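Local atomic coordinates of Hsp70/Hsp90 co-chaperone CNS1 (Saccharomyces cerevisiae, PDB entry 6HFM), a protein that acts as a co-chaperone that binds Hsp90 and Hsp70, stimulating the ATPase activity of the Hsp70 SSA1 but not that of Hsp90. Residues V103-A115 and F121-F135. Numbering follows the deposited sequence.
Sequences VFMETKAGGLIKA and FHDILKKESPDVPLF
M105 reaches from its strand toward helix 121-126 and V132. Its thioether bends at chi3 (77°), which lays CE 3.7 Å from V132 CG1, while SD lies 4.1 Å from I124 CG2 and, near the ring plane, meets the edge of F121. The other branch of V132 is taken by I113, whose CG2 packs against V132 CG2 and whose CD1 lies against the P130 ring, nearest P130 CG, at a separation (3.2 Å) so short that its exact value is doubtful. One direct backbone hydrogen bond crosses the contact: K108 N donates to D131 O at 2.9 Å, the N-H...O angle being 153°. These elements belong to the Wheel domain, the C-terminal domain of Cns1, where the hairpin 101-106/112-114 is part of the mixed sheet, its first strand also pairing antiparallel with 139-145, and a type I turn, T107 to G110, leads out of that strand. Beyond that bond, one water links K108 NZ to D131 OD2, which are 4.6 Å apart; D131 OD1 is hydrogen-bonded to T19, and the D131 side chain lies about 3 Å from a bound magnesium ion. E106, extended with CG anti to the backbone N, crosses the F135 side chain at about a right angle, its carboxylate plane turned 41° from the ring and CD 3.5 Å from F135 CZ; the carboxylate forms salt bridges with K140, R164 and R165. Because an alanine here lacks CG and the carboxylate, K140 and the two arginines would probably lose their shared anion, and F135 part of its contact. K140 also makes a cation-pi contact with F135.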
ATOM      1  N   VAL A 103     -10.091  -3.614  -1.229  1.00 18.48           N
ATOM      2  CA  VAL A 103      -8.786  -2.965  -1.097  1.00 18.08           C
ATOM      3  C   VAL A 103      -8.446  -2.320  -2.441  1.00 17.00           C
ATOM      4  O   VAL A 103      -8.499  -2.979  -3.481  1.00 19.08           O
ATOM      5  CB  VAL A 103      -7.676  -3.960  -0.706  1.00 18.47           C
ATOM      6  CG1 VAL A 103      -6.355  -3.236  -0.469  1.00 17.35           C
ATOM      7  CG2 VAL A 103      -8.069  -4.748   0.539  1.00 19.60           C
ATOM      8  N   PHE A 104      -8.100  -1.033  -2.400  1.00 15.73           N
ATOM      9  CA  PHE A 104      -7.707  -0.269  -3.580  1.00 16.02           C
ATOM     10  C   PHE A 104      -6.284   0.260  -3.440  1.00 15.24           C
ATOM     11  O   PHE A 104      -5.807   0.518  -2.334  1.00 15.30           O
ATOM     12  CB  PHE A 104      -8.686   0.879  -3.844  1.00 16.55           C
ATOM     13  CG  PHE A 104     -10.090   0.418  -4.098  1.00 17.46           C
ATOM     14  CD1 PHE A 104     -10.493   0.050  -5.372  1.00 17.80           C
ATOM     15  CD2 PHE A 104     -11.001   0.318  -3.054  1.00 19.56           C
ATOM     16  CE1 PHE A 104     -11.780  -0.398  -5.609  1.00 18.93           C
ATOM     17  CE2 PHE A 104     -12.294  -0.125  -3.283  1.00 20.95           C
ATOM     18  CZ  PHE A 104     -12.684  -0.486  -4.566  1.00 20.31           C
ATOM     19  N   MET A 105      -5.602   0.374  -4.577  1.00 15.62           N
ATOM     20  CA  MET A 105      -4.275   0.970  -4.647  1.00 15.11           C
ATOM     21  C   MET A 105      -4.216   1.933  -5.821  1.00 15.47           C
ATOM     22  O   MET A 105      -4.885   1.726  -6.838  1.00 16.80           O
ATOM     23  CB  MET A 105      -3.207  -0.116  -4.798  1.00 15.52           C
ATOM     24  CG  MET A 105      -3.150  -1.052  -3.594  1.00 16.62           C
ATOM     25  SD  MET A 105      -1.968  -2.414  -3.708  1.00 20.18           S
ATOM     26  CE  MET A 105      -0.445  -1.540  -3.388  1.00 20.09           C
ATOM     27  N   GLU A 106      -3.421   2.987  -5.662  1.00 15.49           N
ATOM     28  CA  GLU A 106      -3.241   3.992  -6.701  1.00 15.35           C
ATOM     29  C   GLU A 106      -2.287   3.466  -7.777  1.00 15.55           C
ATOM     30  O   GLU A 106      -1.303   2.787  -7.461  1.00 17.44           O
ATOM     31  CB  GLU A 106      -2.707   5.285  -6.083  1.00 15.91           C
ATOM     32  CG  GLU A 106      -2.617   6.467  -7.036  1.00 16.25           C
ATOM     33  CD  GLU A 106      -2.153   7.753  -6.364  1.00 17.78           C
ATOM     34  OE1 GLU A 106      -2.316   7.902  -5.128  1.00 19.24           O
ATOM     35  OE2 GLU A 106      -1.641   8.636  -7.085  1.00 18.95           O
ATOM     36  N   THR A 107      -2.573   3.782  -9.040  1.00 15.45           N
ATOM     37  CA  THR A 107      -1.710   3.384 -10.159  1.00 15.95           C
ATOM     38  C   THR A 107      -0.795   4.537 -10.570  1.00 16.04           C
ATOM     39  O   THR A 107      -0.961   5.668 -10.112  1.00 16.82           O
ATOM     40  CB  THR A 107      -2.538   2.931 -11.381  1.00 16.76           C
ATOM     41  OG1 THR A 107      -3.327   4.024 -11.866  1.00 17.41           O
ATOM     42  CG2 THR A 107      -3.448   1.771 -11.024  1.00 18.34           C
ATOM     43  N   LYS A 108       0.164   4.264 -11.449  1.00 17.25           N
ATOM     44  CA  LYS A 108       1.068   5.314 -11.925  1.00 18.56           C
ATOM     45  C   LYS A 108       0.298   6.448 -12.619  1.00 18.32           C
ATOM     46  O   LYS A 108       0.683   7.607 -12.515  1.00 19.62           O
ATOM     47  CB  LYS A 108       2.148   4.752 -12.862  1.00 21.70           C
ATOM     48  CG  LYS A 108       3.290   5.737 -13.096  1.00 25.76           C
ATOM     49  CD  LYS A 108       4.390   5.175 -13.978  1.00 30.52           C
ATOM     50  CE  LYS A 108       5.416   6.248 -14.301  1.00 36.43           C
ATOM     51  NZ  LYS A 108       6.487   5.739 -15.201  1.00 40.49           N
ATOM     52  N   ALA A 109      -0.802   6.108 -13.296  1.00 19.76           N
ATOM     53  CA  ALA A 109      -1.657   7.108 -13.947  1.00 20.78           C
ATOM     54  C   ALA A 109      -2.418   8.020 -12.974  1.00 20.54           C
ATOM     55  O   ALA A 109      -2.951   9.046 -13.390  1.00 23.31           O
ATOM     56  CB  ALA A 109      -2.642   6.417 -14.882  1.00 21.97           C
ATOM     57  N   GLY A 110      -2.477   7.655 -11.693  1.00 19.47           N
ATOM     58  CA  GLY A 110      -3.259   8.391 -10.697  1.00 19.51           C
ATOM     59  C   GLY A 110      -4.680   7.875 -10.544  1.00 19.11           C
ATOM     60  O   GLY A 110      -5.494   8.497  -9.849  1.00 20.35           O
ATOM     61  N   GLY A 111      -4.985   6.748 -11.193  1.00 18.31           N
ATOM     62  CA  GLY A 111      -6.248   6.045 -11.012  1.00 18.08           C
ATOM     63  C   GLY A 111      -6.193   5.066  -9.855  1.00 18.00           C
ATOM     64  O   GLY A 111      -5.211   5.026  -9.112  1.00 18.19           O
ATOM     65  N   LEU A 112      -7.259   4.284  -9.705  1.00 17.20           N
ATOM     66  CA  LEU A 112      -7.363   3.261  -8.663  1.00 16.87           C
ATOM     67  C   LEU A 112      -7.610   1.876  -9.244  1.00 17.78           C
ATOM     68  O   LEU A 112      -8.360   1.723 -10.202  1.00 19.13           O
ATOM     69  CB  LEU A 112      -8.510   3.588  -7.710  1.00 17.74           C
ATOM     70  CG  LEU A 112      -8.367   4.836  -6.846  1.00 18.61           C
ATOM     71  CD1 LEU A 112      -9.711   5.165  -6.219  1.00 19.42           C
ATOM     72  CD2 LEU A 112      -7.303   4.641  -5.785  1.00 19.14           C
ATOM     73  N   ILE A 113      -6.985   0.865  -8.641  1.00 17.61           N
ATOM     74  CA  ILE A 113      -7.248  -0.536  -8.990  1.00 18.08           C
ATOM     75  C   ILE A 113      -7.685  -1.287  -7.740  1.00 17.82           C
ATOM     76  O   ILE A 113      -7.164  -1.044  -6.653  1.00 18.48           O
ATOM     77  CB  ILE A 113      -6.020  -1.215  -9.649  1.00 20.04           C
ATOM     78  CG1 ILE A 113      -6.413  -2.580 -10.221  1.00 22.75           C
ATOM     79  CG2 ILE A 113      -4.840  -1.349  -8.686  1.00 19.62           C
ATOM     80  CD1 ILE A 113      -5.441  -3.092 -11.247  1.00 25.81           C
ATOM     81  N   LYS A 114      -8.652  -2.186  -7.902  1.00 18.66           N
ATOM     82  CA  LYS A 114      -9.027  -3.127  -6.856  1.00 20.64           C
ATOM     83  C   LYS A 114      -7.925  -4.191  -6.763  1.00 19.99           C
ATOM     84  O   LYS A 114      -7.647  -4.882  -7.741  1.00 21.32           O
ATOM     85  CB  LYS A 114     -10.379  -3.770  -7.180  1.00 24.20           C
ATOM     86  CG  LYS A 114     -10.998  -4.538  -6.022  1.00 29.71           C
ATOM     87  CD  LYS A 114     -12.315  -5.199  -6.411  1.00 35.24           C
ATOM     88  CE  LYS A 114     -12.133  -6.399  -7.338  1.00 42.90           C
ATOM     89  NZ  LYS A 114     -11.332  -7.504  -6.739  1.00 49.45           N
ATOM     90  N   ALA A 115      -7.281  -4.283  -5.603  1.00 20.39           N
ATOM     91  CA  ALA A 115      -6.230  -5.270  -5.355  1.00 21.35           C
ATOM     92  C   ALA A 115      -6.845  -6.610  -4.976  1.00 23.79           C
ATOM     93  O   ALA A 115      -7.541  -6.707  -3.964  1.00 25.63           O
ATOM     94  CB  ALA A 115      -5.303  -4.789  -4.252  1.00 20.62           C
ATOM     95  N   PHE A 121       1.876  -8.886  -2.494  1.00 18.52           N
ATOM     96  CA  PHE A 121       2.348  -7.556  -2.868  1.00 17.85           C
ATOM     97  C   PHE A 121       3.482  -7.631  -3.894  1.00 18.47           C
ATOM     98  O   PHE A 121       3.547  -6.788  -4.790  1.00 18.33           O
ATOM     99  CB  PHE A 121       2.696  -6.726  -1.634  1.00 17.75           C
ATOM    100  CG  PHE A 121       1.478  -6.314  -0.853  1.00 18.17           C
ATOM    101  CD1 PHE A 121       0.609  -5.343  -1.364  1.00 17.77           C
ATOM    102  CD2 PHE A 121       1.165  -6.914   0.361  1.00 19.37           C
ATOM    103  CE1 PHE A 121      -0.535  -4.975  -0.669  1.00 18.85           C
ATOM    104  CE2 PHE A 121       0.021  -6.540   1.063  1.00 19.67           C
ATOM    105  CZ  PHE A 121      -0.832  -5.578   0.542  1.00 20.12           C
ATOM    106  N   HIS A 122       4.331  -8.657  -3.800  1.00 18.54           N
ATOM    107  CA  HIS A 122       5.351  -8.910  -4.830  1.00 19.43           C
ATOM    108  C   HIS A 122       4.722  -8.955  -6.222  1.00 19.87           C
ATOM    109  O   HIS A 122       5.199  -8.294  -7.144  1.00 20.27           O
ATOM    110  CB  HIS A 122       6.103 -10.233  -4.568  1.00 20.71           C
ATOM    111  CG  HIS A 122       7.029 -10.637  -5.679  1.00 22.91           C
ATOM    112  ND1 HIS A 122       6.645 -11.489  -6.693  1.00 25.78           N
ATOM    113  CD2 HIS A 122       8.312 -10.296  -5.940  1.00 24.15           C
ATOM    114  CE1 HIS A 122       7.655 -11.660  -7.528  1.00 27.19           C
ATOM    115  NE2 HIS A 122       8.679 -10.946  -7.097  1.00 26.63           N
ATOM    116  N   ASP A 123       3.665  -9.751  -6.371  1.00 20.55           N
ATOM    117  CA  ASP A 123       3.024  -9.919  -7.678  1.00 21.61           C
ATOM    118  C   ASP A 123       2.333  -8.647  -8.173  1.00 20.89           C
ATOM    119  O   ASP A 123       2.406  -8.335  -9.360  1.00 22.42           O
ATOM    120  CB  ASP A 123       2.065 -11.117  -7.669  1.00 23.77           C
ATOM    121  CG  ASP A 123       2.801 -12.466  -7.637  1.00 27.67           C
ATOM    122  OD1 ASP A 123       4.052 -12.500  -7.714  1.00 31.15           O
ATOM    123  OD2 ASP A 123       2.122 -13.507  -7.559  1.00 30.82           O
ATOM    124  N   ILE A 124       1.697  -7.900  -7.267  1.00 19.01           N
ATOM    125  CA  ILE A 124       1.063  -6.621  -7.632  1.00 18.44           C
ATOM    126  C   ILE A 124       2.088  -5.595  -8.125  1.00 18.20           C
ATOM    127  O   ILE A 124       1.876  -4.945  -9.146  1.00 19.86           O
ATOM    128  CB  ILE A 124       0.235  -6.045  -6.457  1.00 18.72           C
ATOM    129  CG1 ILE A 124      -0.985  -6.936  -6.205  1.00 19.77           C
ATOM    130  CG2 ILE A 124      -0.211  -4.604  -6.731  1.00 18.26           C
ATOM    131  CD1 ILE A 124      -1.665  -6.696  -4.876  1.00 20.78           C
ATOM    132  N   LEU A 125       3.200  -5.462  -7.407  1.00 18.25           N
ATOM    133  CA  LEU A 125       4.230  -4.477  -7.765  1.00 17.12           C
ATOM    134  C   LEU A 125       5.048  -4.874  -9.004  1.00 18.13           C
ATOM    135  O   LEU A 125       5.620  -3.995  -9.650  1.00 18.50           O
ATOM    136  CB  LEU A 125       5.175  -4.217  -6.580  1.00 16.98           C
ATOM    137  CG  LEU A 125       4.579  -3.678  -5.265  1.00 18.19           C
ATOM    138  CD1 LEU A 125       5.661  -3.534  -4.203  1.00 18.46           C
ATOM    139  CD2 LEU A 125       3.854  -2.362  -5.456  1.00 19.97           C
ATOM    140  N   LYS A 126       5.096  -6.170  -9.335  1.00 18.59           N
ATOM    141  CA  LYS A 126       5.904  -6.657 -10.471  1.00 21.32           C
ATOM    142  C   LYS A 126       5.265  -6.440 -11.850  1.00 22.61           C
ATOM    143  O   LYS A 126       5.986  -6.316 -12.849  1.00 24.09           O
ATOM    144  CB  LYS A 126       6.263  -8.144 -10.292  1.00 24.55           C
ATOM    145  CG  LYS A 126       7.244  -8.672 -11.339  1.00 30.40           C
ATOM    146  CD  LYS A 126       7.844 -10.015 -10.954  1.00 37.18           C
ATOM    147  CE  LYS A 126       8.810 -10.516 -12.020  1.00 43.35           C
ATOM    148  NZ  LYS A 126      10.043  -9.682 -12.119  1.00 47.29           N
ATOM    149  N   LYS A 127       3.937  -6.406 -11.914  1.00 23.71           N
ATOM    150  CA  LYS A 127       3.234  -6.300 -13.207  1.00 26.70           C
ATOM    151  C   LYS A 127       3.596  -5.011 -13.947  1.00 29.44           C
ATOM    152  O   LYS A 127       3.657  -3.942 -13.340  1.00 30.72           O
ATOM    153  CB  LYS A 127       1.721  -6.350 -13.002  1.00 28.13           C
ATOM    154  CG  LYS A 127       1.196  -7.692 -12.536  1.00 31.39           C
ATOM    155  CD  LYS A 127      -0.321  -7.690 -12.424  1.00 35.16           C
ATOM    156  CE  LYS A 127      -0.829  -8.938 -11.720  1.00 38.81           C
ATOM    157  NZ  LYS A 127      -2.269  -8.823 -11.365  1.00 43.03           N
ATOM    158  N   GLU A 128       3.851  -5.120 -15.252  1.00 33.14           N
ATOM    159  CA  GLU A 128       4.143  -3.943 -16.075  1.00 35.79           C
ATOM    160  C   GLU A 128       2.866  -3.125 -16.274  1.00 34.33           C
ATOM    161  O   GLU A 128       2.903  -1.900 -16.217  1.00 33.37           O
ATOM    162  CB  GLU A 128       4.764  -4.350 -17.422  1.00 40.37           C
ATOM    163  CG  GLU A 128       5.167  -3.197 -18.347  1.00 44.82           C
ATOM    164  CD  GLU A 128       6.182  -2.228 -17.748  1.00 49.80           C
ATOM    165  OE1 GLU A 128       6.954  -2.615 -16.844  1.00 52.51           O
ATOM    166  OE2 GLU A 128       6.216  -1.063 -18.200  1.00 53.40           O
ATOM    167  N   SER A 129       1.756  -3.819 -16.512  1.00 35.18           N
ATOM    168  CA  SER A 129       0.426  -3.211 -16.567  1.00 36.76           C
ATOM    169  C   SER A 129      -0.565  -4.149 -15.884  1.00 33.53           C
ATOM    170  O   SER A 129      -0.587  -5.337 -16.222  1.00 38.29           O
ATOM    171  CB  SER A 129       0.001  -2.978 -18.015  1.00 41.75           C
ATOM    172  OG  SER A 129       0.635  -1.827 -18.540  1.00 48.40           O
ATOM    173  N   PRO A 130      -1.374  -3.672 -14.935  1.00 29.23           N
ATOM    174  CA  PRO A 130      -1.377  -2.293 -14.406  1.00 27.16           C
ATOM    175  C   PRO A 130      -0.164  -1.974 -13.527  1.00 24.33           C
ATOM    176  O   PRO A 130       0.286  -2.831 -12.757  1.00 24.47           O
ATOM    177  CB  PRO A 130      -2.654  -2.236 -13.570  1.00 27.99           C
ATOM    178  CG  PRO A 130      -2.971  -3.653 -13.247  1.00 29.95           C
ATOM    179  CD  PRO A 130      -2.433  -4.502 -14.343  1.00 30.74           C
ATOM    180  N   ASP A 131       0.332  -0.744 -13.652  1.00 20.73           N
ATOM    181  CA  ASP A 131       1.539  -0.287 -12.961  1.00 20.11           C
ATOM    182  C   ASP A 131       1.130   0.297 -11.607  1.00 18.52           C
ATOM    183  O   ASP A 131       0.588   1.400 -11.545  1.00 19.67           O
ATOM    184  CB  ASP A 131       2.264   0.757 -13.828  1.00 21.34           C
ATOM    185  CG  ASP A 131       3.685   1.067 -13.352  1.00 22.88           C
ATOM    186  OD1 ASP A 131       4.129   0.552 -12.301  1.00 23.06           O
ATOM    187  OD2 ASP A 131       4.371   1.847 -14.057  1.00 25.26           O
ATOM    188  N   VAL A 132       1.387  -0.459 -10.537  1.00 16.92           N
ATOM    189  CA  VAL A 132       0.993  -0.093  -9.169  1.00 16.30           C
ATOM    190  C   VAL A 132       2.269   0.230  -8.376  1.00 16.08           C
ATOM    191  O   VAL A 132       3.019  -0.694  -8.033  1.00 17.74           O
ATOM    192  CB  VAL A 132       0.219  -1.245  -8.490  1.00 16.73           C
ATOM    193  CG1 VAL A 132      -0.120  -0.916  -7.040  1.00 16.49           C
ATOM    194  CG2 VAL A 132      -1.056  -1.555  -9.271  1.00 18.17           C
ATOM    195  N   PRO A 133       2.522   1.527  -8.073  1.00 15.44           N
ATOM    196  CA  PRO A 133       3.783   1.884  -7.407  1.00 15.72           C
ATOM    197  C   PRO A 133       3.810   1.812  -5.882  1.00 14.95           C
ATOM    198  O   PRO A 133       2.766   1.834  -5.218  1.00 14.98           O
ATOM    199  CB  PRO A 133       4.012   3.352  -7.832  1.00 16.49           C
ATOM    200  CG  PRO A 133       2.963   3.669  -8.829  1.00 18.03           C
ATOM    201  CD  PRO A 133       1.834   2.735  -8.569  1.00 16.15           C
ATOM    202  N   LEU A 134       5.029   1.758  -5.346  1.00 14.87           N
ATOM    203  CA  LEU A 134       5.300   2.231  -3.998  1.00 14.89           C
ATOM    204  C   LEU A 134       5.248   3.761  -4.002  1.00 14.89           C
ATOM    205  O   LEU A 134       5.532   4.409  -5.020  1.00 15.20           O
ATOM    206  CB  LEU A 134       6.677   1.765  -3.509  1.00 14.90           C
ATOM    207  CG  LEU A 134       6.914   0.263  -3.320  1.00 15.70           C
ATOM    208  CD1 LEU A 134       8.356   0.027  -2.896  1.00 16.58           C
ATOM    209  CD2 LEU A 134       5.954  -0.321  -2.303  1.00 16.62           C
ATOM    210  N   PHE A 135       4.866   4.322  -2.855  1.00 15.13           N
ATOM    211  CA  PHE A 135       4.899   5.760  -2.622  1.00 14.91           C
ATOM    212  C   PHE A 135       5.871   6.009  -1.475  1.00 15.34           C
ATOM    213  O   PHE A 135       5.667   5.503  -0.374  1.00 15.47           O
ATOM    214  CB  PHE A 135       3.487   6.295  -2.341  1.00 16.12           C
ATOM    215  CG  PHE A 135       2.628   6.361  -3.575  1.00 16.33           C
ATOM    216  CD1 PHE A 135       2.564   7.525  -4.334  1.00 17.55           C
ATOM    217  CD2 PHE A 135       1.931   5.244  -4.017  1.00 16.75           C
ATOM    218  CE1 PHE A 135       1.802   7.578  -5.495  1.00 18.34           C
ATOM    219  CE2 PHE A 135       1.176   5.290  -5.177  1.00 17.17           C
ATOM    220  CZ  PHE A 135       1.112   6.459  -5.919  1.00 17.40           C
TER
HETATM  221  O   HOH W   1      -0.076   2.088  -5.182  1.00 17.12           O
HETATM  222  O   HOH W   2       6.824   2.825 -14.591  1.00 35.73           O